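Long-range contact in CptN Toxin (Eubacterium rectale DSM 17629, PDB 4RMO), which is the protein toxin of a type III toxin-antitoxin system, probably an endoribonuclease, bound here by its pseudoknotted antitoxin RNA: residues G43-Y57 against E84-D97. Numbering follows the deposited sequence.
With nucleotides of chain B.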
loop_
_atom_site.group_PDB
_atom_site.type_symbol
_atom_site.label_atom_id
_atom_site.label_comp_id
_atom_site.label_asym_id
_atom_site.label_seq_id
_atom_site.Cartn_x
_atom_site.Cartn_y
_atom_site.Cartn_z
ATOM N N GLY A 43 -3.960 26.869 11.645
ATOM C CA GLY A 43 -3.371 28.095 11.097
ATOM C C GLY A 43 -1.860 28.156 11.237
ATOM O O GLY A 43 -1.253 29.158 10.855
ATOM N N ILE A 44 -1.245 27.089 11.738
ATOM C CA ILE A 44 0.200 26.934 11.660
ATOM C C ILE A 44 0.511 25.754 10.737
ATOM O O ILE A 44 -0.061 24.680 10.886
ATOM C CB ILE A 44 0.827 26.735 13.029
ATOM C CG1 ILE A 44 0.545 27.977 13.889
ATOM C CG2 ILE A 44 2.330 26.487 12.922
ATOM C CD1 ILE A 44 1.237 27.985 15.245
ATOM N N TYR A 45 1.433 25.976 9.795
ATOM C CA TYR A 45 1.697 25.048 8.711
ATOM C C TYR A 45 3.170 24.772 8.645
ATOM O O TYR A 45 3.965 25.673 8.851
ATOM C CB TYR A 45 1.226 25.657 7.393
ATOM C CG TYR A 45 -0.195 26.158 7.452
ATOM C CD1 TYR A 45 -1.269 25.274 7.448
ATOM C CD2 TYR A 45 -0.470 27.516 7.538
ATOM C CE1 TYR A 45 -2.575 25.731 7.504
ATOM C CE2 TYR A 45 -1.761 27.988 7.623
ATOM C CZ TYR A 45 -2.813 27.093 7.600
ATOM O OH TYR A 45 -4.098 27.562 7.663
ATOM N N TRP A 46 3.536 23.523 8.381
ATOM C CA TRP A 46 4.922 23.126 8.376
ATOM C C TRP A 46 5.413 23.111 6.926
ATOM O O TRP A 46 4.803 22.489 6.041
ATOM C CB TRP A 46 5.124 21.791 9.059
ATOM C CG TRP A 46 4.981 21.937 10.505
ATOM C CD1 TRP A 46 3.843 21.742 11.245
ATOM C CD2 TRP A 46 5.986 22.361 11.418
ATOM N NE1 TRP A 46 4.091 22.050 12.574
ATOM C CE2 TRP A 46 5.402 22.424 12.701
ATOM C CE3 TRP A 46 7.329 22.715 11.278
ATOM C CZ2 TRP A 46 6.125 22.792 13.835
ATOM C CZ3 TRP A 46 8.052 23.070 12.405
ATOM C CH2 TRP A 46 7.454 23.089 13.674
HETATM N N MSE A 47 6.490 23.827 6.688
HETATM C CA MSE A 47 7.032 23.989 5.353
HETATM C C MSE A 47 8.393 23.390 5.280
HETATM O O MSE A 47 9.131 23.361 6.235
HETATM C CB MSE A 47 7.242 25.453 5.013
HETATM C CG MSE A 47 6.074 26.323 5.369
HETATM SE SE MSE A 47 4.553 25.884 4.193
HETATM C CE MSE A 47 5.226 26.325 2.396
ATOM N N ILE A 48 8.772 22.981 4.070
ATOM C CA ILE A 48 10.109 22.462 3.788
ATOM C C ILE A 48 10.729 23.221 2.630
ATOM O O ILE A 48 10.184 23.279 1.528
ATOM C CB ILE A 48 10.027 20.973 3.421
ATOM C CG1 ILE A 48 9.328 20.195 4.557
ATOM C CG2 ILE A 48 11.403 20.400 3.157
ATOM C CD1 ILE A 48 9.046 18.759 4.202
ATOM N N PRO A 49 11.907 23.796 2.855
ATOM C CA PRO A 49 12.549 24.507 1.792
ATOM C C PRO A 49 13.210 23.560 0.783
ATOM O O PRO A 49 13.719 22.549 1.190
ATOM C CB PRO A 49 13.654 25.295 2.537
ATOM C CG PRO A 49 13.988 24.463 3.711
ATOM C CD PRO A 49 12.679 23.811 4.105
ATOM N N LEU A 50 13.270 23.945 -0.494
ATOM C CA LEU A 50 13.987 23.188 -1.494
ATOM C C LEU A 50 15.286 23.821 -1.943
ATOM O O LEU A 50 15.443 25.044 -1.891
ATOM C CB LEU A 50 13.143 22.987 -2.742
ATOM C CG LEU A 50 11.727 22.436 -2.663
ATOM C CD1 LEU A 50 11.325 21.893 -4.042
ATOM C CD2 LEU A 50 11.510 21.383 -1.608
ATOM N N SER A 51 16.199 22.978 -2.407
ATOM C CA SER A 51 17.400 23.398 -3.041
ATOM C C SER A 51 17.613 22.549 -4.311
ATOM O O SER A 51 17.310 21.364 -4.333
ATOM C CB SER A 51 18.547 23.256 -2.096
ATOM O OG SER A 51 19.806 23.415 -2.773
ATOM N N SER A 52 18.200 23.132 -5.348
ATOM C CA SER A 52 18.605 22.359 -6.533
ATOM C C SER A 52 20.065 21.945 -6.529
ATOM O O SER A 52 20.588 21.566 -7.562
ATOM C CB SER A 52 18.245 23.127 -7.812
ATOM O OG SER A 52 18.859 24.378 -7.829
ATOM N N ARG A 53 20.769 22.084 -5.401
ATOM C CA ARG A 53 22.188 21.726 -5.334
ATOM C C ARG A 53 22.341 20.225 -5.097
ATOM O O ARG A 53 22.690 19.799 -4.008
ATOM C CB ARG A 53 22.902 22.522 -4.259
ATOM C CG ARG A 53 22.842 24.010 -4.574
ATOM C CD ARG A 53 23.696 24.916 -3.730
ATOM N NE ARG A 53 23.649 26.247 -4.292
ATOM C CZ ARG A 53 24.640 27.101 -4.206
ATOM N NH1 ARG A 53 25.744 26.773 -3.529
ATOM N NH2 ARG A 53 24.531 28.266 -4.803
ATOM N N ILE A 54 22.033 19.450 -6.130
ATOM C CA ILE A 54 21.841 18.032 -5.995
ATOM C C ILE A 54 23.173 17.352 -5.656
ATOM O O ILE A 54 23.190 16.438 -4.854
ATOM C CB ILE A 54 21.240 17.443 -7.281
ATOM C CG1 ILE A 54 19.894 18.095 -7.649
ATOM C CG2 ILE A 54 21.022 15.941 -7.158
ATOM C CD1 ILE A 54 18.912 18.167 -6.493
ATOM N N ASP A 55 24.261 17.814 -6.262
ATOM C CA ASP A 55 25.610 17.291 -6.007
ATOM C C ASP A 55 25.911 17.409 -4.510
ATOM O O ASP A 55 26.354 16.431 -3.898
ATOM C CB ASP A 55 26.699 17.946 -6.897
ATOM C CG ASP A 55 26.581 17.550 -8.377
ATOM O OD1 ASP A 55 26.082 16.465 -8.699
ATOM O OD2 ASP A 55 26.980 18.332 -9.246
ATOM N N LYS A 56 25.565 18.544 -3.892
ATOM C CA LYS A 56 25.829 18.707 -2.483
ATOM C C LYS A 56 24.939 17.781 -1.646
ATOM O O LYS A 56 25.422 17.088 -0.736
ATOM C CB LYS A 56 25.614 20.151 -2.029
ATOM C CG LYS A 56 25.646 20.320 -0.504
ATOM C CD LYS A 56 25.521 21.771 -0.087
ATOM C CE LYS A 56 25.247 21.848 1.413
ATOM N NZ LYS A 56 25.111 23.210 1.901
ATOM N N TYR A 57 23.637 17.774 -1.932
ATOM C CA TYR A 57 22.702 17.070 -1.065
ATOM C C TYR A 57 22.709 15.558 -1.237
ATOM O O TYR A 57 22.420 14.842 -0.289
ATOM C CB TYR A 57 21.314 17.710 -1.139
ATOM C CG TYR A 57 21.366 19.065 -0.403
ATOM C CD1 TYR A 57 21.440 19.111 0.966
ATOM C CD2 TYR A 57 21.492 20.261 -1.097
ATOM C CE1 TYR A 57 21.596 20.322 1.645
ATOM C CE2 TYR A 57 21.671 21.475 -0.425
ATOM C CZ TYR A 57 21.683 21.500 0.967
ATOM O OH TYR A 57 21.834 22.689 1.659
ATOM N N GLU A 84 15.248 17.315 -10.725
ATOM C CA GLU A 84 15.471 16.828 -9.376
ATOM C C GLU A 84 15.568 17.984 -8.395
ATOM O O GLU A 84 16.217 18.979 -8.671
ATOM C CB GLU A 84 16.740 15.992 -9.328
ATOM C CG GLU A 84 16.499 14.616 -9.918
ATOM C CD GLU A 84 17.643 13.661 -9.663
ATOM O OE1 GLU A 84 18.820 14.057 -9.826
ATOM O OE2 GLU A 84 17.369 12.533 -9.221
ATOM N N SER A 85 14.900 17.847 -7.259
ATOM C CA SER A 85 14.951 18.821 -6.182
ATOM C C SER A 85 15.244 18.136 -4.858
ATOM O O SER A 85 14.696 17.072 -4.578
ATOM C CB SER A 85 13.597 19.515 -6.035
ATOM O OG SER A 85 13.220 20.212 -7.217
ATOM N N ALA A 86 16.046 18.795 -4.021
ATOM C CA ALA A 86 16.288 18.372 -2.690
ATOM C C ALA A 86 15.358 19.063 -1.688
ATOM O O ALA A 86 15.274 20.267 -1.661
ATOM C CB ALA A 86 17.727 18.639 -2.314
ATOM N N PHE A 87 14.667 18.258 -0.885
ATOM C CA PHE A 87 13.778 18.697 0.153
ATOM C C PHE A 87 14.619 18.698 1.404
ATOM O O PHE A 87 15.060 17.632 1.828
ATOM C CB PHE A 87 12.639 17.726 0.331
ATOM C CG PHE A 87 11.570 17.813 -0.732
ATOM C CD1 PHE A 87 11.824 17.413 -2.049
ATOM C CD2 PHE A 87 10.295 18.204 -0.402
ATOM C CE1 PHE A 87 10.831 17.450 -2.989
ATOM C CE2 PHE A 87 9.294 18.240 -1.334
ATOM C CZ PHE A 87 9.568 17.886 -2.637
ATOM N N LEU A 88 14.904 19.878 1.950
ATOM C CA LEU A 88 15.769 19.968 3.112
ATOM C C LEU A 88 14.875 19.866 4.347
ATOM O O LEU A 88 14.574 20.844 5.026
ATOM C CB LEU A 88 16.610 21.214 3.127
ATOM C CG LEU A 88 17.443 21.569 1.886
ATOM C CD1 LEU A 88 18.546 22.588 2.200
ATOM C CD2 LEU A 88 17.987 20.391 1.161
ATOM N N ILE A 89 14.467 18.638 4.625
ATOM C CA ILE A 89 13.519 18.372 5.679
ATOM C C ILE A 89 14.158 18.780 7.018
ATOM O O ILE A 89 13.469 19.247 7.926
ATOM C CB ILE A 89 13.129 16.877 5.670
ATOM C CG1 ILE A 89 12.620 16.507 4.266
ATOM C CG2 ILE A 89 12.081 16.598 6.719
ATOM C CD1 ILE A 89 12.080 15.092 4.123
ATOM N N GLN A 90 15.471 18.571 7.125
ATOM C CA GLN A 90 16.272 19.078 8.239
ATOM C C GLN A 90 15.920 20.504 8.653
ATOM O O GLN A 90 15.973 20.836 9.828
ATOM C CB GLN A 90 17.760 19.025 7.864
ATOM C CG GLN A 90 18.089 19.772 6.582
ATOM C CD GLN A 90 19.530 19.667 6.198
ATOM O OE1 GLN A 90 20.190 18.662 6.461
ATOM N NE2 GLN A 90 20.033 20.698 5.500
ATOM N N ASP A 91 15.537 21.336 7.676
ATOM C CA ASP A 91 15.386 22.766 7.895
ATOM C C ASP A 91 13.945 23.188 7.822
ATOM O O ASP A 91 13.622 24.347 7.531
ATOM C CB ASP A 91 16.198 23.527 6.866
ATOM C CG ASP A 91 17.671 23.348 7.066
ATOM O OD1 ASP A 91 18.123 23.341 8.218
ATOM O OD2 ASP A 91 18.414 23.275 6.059
HETATM N N MSE A 92 13.066 22.250 8.078
HETATM C CA MSE A 92 11.640 22.564 8.037
HETATM C C MSE A 92 11.268 23.510 9.146
HETATM O O MSE A 92 11.945 23.556 10.187
HETATM C CB MSE A 92 10.834 21.291 8.188
HETATM C CG MSE A 92 11.037 20.676 9.581
HETATM SE SE MSE A 92 10.191 18.895 9.643
HETATM C CE MSE A 92 8.308 19.393 9.508
ATOM N N PHE A 93 10.154 24.213 8.972
ATOM C CA PHE A 93 9.791 25.251 9.919
ATOM C C PHE A 93 8.349 25.628 9.799
ATOM O O PHE A 93 7.706 25.314 8.805
ATOM C CB PHE A 93 10.643 26.513 9.651
ATOM C CG PHE A 93 10.406 27.103 8.277
ATOM C CD1 PHE A 93 9.395 28.011 8.056
ATOM C CD2 PHE A 93 11.207 26.748 7.228
ATOM C CE1 PHE A 93 9.202 28.572 6.824
ATOM C CE2 PHE A 93 11.012 27.276 5.968
ATOM C CZ PHE A 93 9.981 28.196 5.764
ATOM N N PRO A 94 7.813 26.292 10.812
ATOM C CA PRO A 94 6.394 26.619 10.793
ATOM C C PRO A 94 6.084 27.991 10.310
ATOM O O PRO A 94 6.913 28.875 10.382
ATOM C CB PRO A 94 6.011 26.522 12.253
ATOM C CG PRO A 94 7.244 26.939 12.978
ATOM C CD PRO A 94 8.416 26.560 12.120
ATOM N N ILE A 95 4.879 28.170 9.810
ATOM C CA ILE A 95 4.485 29.431 9.249
ATOM C C ILE A 95 2.962 29.608 9.358
ATOM O O ILE A 95 2.243 28.655 9.641
ATOM C CB ILE A 95 4.904 29.502 7.783
ATOM C CG1 ILE A 95 4.984 30.937 7.317
ATOM C CG2 ILE A 95 3.944 28.762 6.869
ATOM C CD1 ILE A 95 5.940 31.110 6.157
ATOM N N SER A 96 2.484 30.834 9.193
ATOM C CA SER A 96 1.050 31.097 9.190
ATOM C C SER A 96 0.684 31.703 7.872
ATOM O O SER A 96 1.542 32.162 7.121
ATOM C CB SER A 96 0.643 32.062 10.340
ATOM O OG SER A 96 1.228 33.336 10.195
ATOM N N ASP A 97 -0.600 31.743 7.635
ATOM C CA ASP A 97 -1.147 32.079 6.347
ATOM C C ASP A 97 -0.727 33.434 5.817
ATOM O O ASP A 97 -0.576 33.610 4.608
ATOM C CB ASP A 97 -2.681 32.016 6.411
ATOM C CG ASP A 97 -3.253 31.253 5.271
ATOM O OD1 ASP A 97 -3.199 29.999 5.354
ATOM O OD2 ASP A 97 -3.768 31.906 4.317
ATOM P P G B 3 28.962 24.224 3.635
ATOM O OP1 G B 3 30.324 23.782 3.420
ATOM O OP2 G B 3 27.870 23.661 2.776
ATOM O "O5'" G B 3 28.445 23.972 5.108
ATOM C "C5'" G B 3 29.138 24.493 6.246
ATOM C "C4'" G B 3 28.234 24.433 7.460
ATOM O "O4'" G B 3 27.060 25.254 7.204
ATOM C "C3'" G B 3 27.673 23.065 7.805
ATOM O "O3'" G B 3 28.539 22.329 8.671
ATOM C "C2'" G B 3 26.400 23.430 8.549
ATOM O "O2'" G B 3 26.609 23.749 9.908
ATOM C "C1'" G B 3 25.917 24.640 7.754
ATOM N N9 G B 3 25.017 24.274 6.662
ATOM C C8 G B 3 25.365 23.968 5.373
ATOM N N7 G B 3 24.349 23.615 4.636
ATOM C C5 G B 3 23.257 23.721 5.485
ATOM C C6 G B 3 21.890 23.476 5.246
ATOM O O6 G B 3 21.343 23.152 4.192
ATOM N N1 G B 3 21.121 23.701 6.386
ATOM C C2 G B 3 21.617 24.071 7.608
ATOM N N2 G B 3 20.722 24.202 8.596
ATOM N N3 G B 3 22.896 24.298 7.844
ATOM C C4 G B 3 23.653 24.119 6.741
ATOM P P U B 4 29.407 21.088 8.134
ATOM O OP1 U B 4 30.669 21.140 8.893
ATOM O OP2 U B 4 29.412 21.094 6.650
ATOM O "O5'" U B 4 28.522 19.824 8.531
ATOM C "C5'" U B 4 28.181 19.574 9.907
ATOM C "C4'" U B 4 27.331 18.330 9.999
ATOM O "O4'" U B 4 25.999 18.637 9.481
ATOM C "C3'" U B 4 27.814 17.121 9.192
ATOM O "O3'" U B 4 27.311 15.904 9.742
ATOM C "C2'" U B 4 27.048 17.274 7.883
ATOM O "O2'" U B 4 26.888 16.100 7.114
ATOM C "C1'" U B 4 25.699 17.756 8.411
ATOM N N1 U B 4 24.894 18.482 7.438
ATOM C C2 U B 4 23.584 18.094 7.261
ATOM O O2 U B 4 23.074 17.189 7.888
ATOM N N3 U B 4 22.890 18.817 6.325
ATOM C C4 U B 4 23.373 19.860 5.558
ATOM O O4 U B 4 22.614 20.451 4.798
ATOM C C5 U B 4 24.739 20.201 5.807
ATOM C C6 U B 4 25.434 19.522 6.717
ATOM P P A B 2 25.037 26.027 -0.096
ATOM O OP1 A B 2 25.870 25.331 -1.070
ATOM O OP2 A B 2 23.799 25.386 0.412
ATOM O "O5'" A B 2 25.872 26.444 1.191
ATOM C "C5'" A B 2 27.156 27.102 1.057
ATOM C "C4'" A B 2 27.593 27.599 2.409
ATOM O "O4'" A B 2 26.583 28.515 2.936
ATOM C "C3'" A B 2 27.715 26.538 3.510
ATOM O "O3'" A B 2 28.945 25.841 3.529
ATOM C "C2'" A B 2 27.595 27.380 4.768
ATOM O "O2'" A B 2 28.761 28.114 5.018
ATOM C "C1'" A B 2 26.509 28.367 4.354
ATOM N N9 A B 2 25.180 27.898 4.691
ATOM C C8 A B 2 24.226 27.358 3.868
ATOM N N7 A B 2 23.096 27.090 4.476
ATOM C C5 A B 2 23.305 27.532 5.772
ATOM C C6 A B 2 22.481 27.544 6.909
ATOM N N6 A B 2 21.226 27.082 6.917
ATOM N N1 A B 2 22.991 28.061 8.047
ATOM C C2 A B 2 24.246 28.523 8.035
ATOM N N3 A B 2 25.118 28.566 7.028
ATOM C C4 A B 2 24.574 28.058 5.910
HETATM O O HOH W 1 -2.674 30.967 9.484
#
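Leu88 lays its CD2 methyl over the centre of the Tyr57 ring, 3.7 Å from the centroid, while CG of Lys56 covers the opposite face. Clamped this way, the phenol directs OH to O6 of G3 of chain B at 2.6 Å, with O6 near the ring plane; Lys23 also bonds this hydroxyl. The neighbouring turn completes the Watson-Crick edge of the same guanine: Asp91 OD2 accepts from N1 of G3 at 2.8 Å, almost straight (175°), and OD1 from N2. Gln90, with CG wedged between backbone N and carbonyl carbon (chi1 56°) and extended beyond it, pairs with U4 of chain B, OE1 taking N3-H at 2.7 Å and NE2 giving to O4. NE2 also reaches Asp91 OD2 from above the carboxylate plane, linking the two side chains that hold the bases. Lys56 NZ bridges G3 N7 and phosphate oxygens of A2 and G3 in chain B.

Beneath this surface, strand 44-51 fixes both ends of the turn. Ser51 and Ala86 exchange two backbone hydrogen bonds, and Leu88 N donates to Pro49 O at 3.0 Å. Beyond residues 88-92, Met47 pairs with Phe93 and Tyr45 with Ile95, again antiparallel. Side chains seal the sheet: Leu50 CD2 sits 3.7 Å from the Phe87 ring centroid and Pro94 CB 3.9 Å from that of the Trp46 six-membered ring, both over a face. Helix 116-134 packs on Trp46 and Phe87, while Phe13 and His32 meet Phe93. One strand thus pairs with two successive strands, and the turn between them carries Gln90 and Asp91 to the bases of G3 and U4 of chain B: an antiparallel core whose turn 88-92 and following helix 54-65 form a nucleotide-recognition site, consistent with the ToxN family of type III toxins.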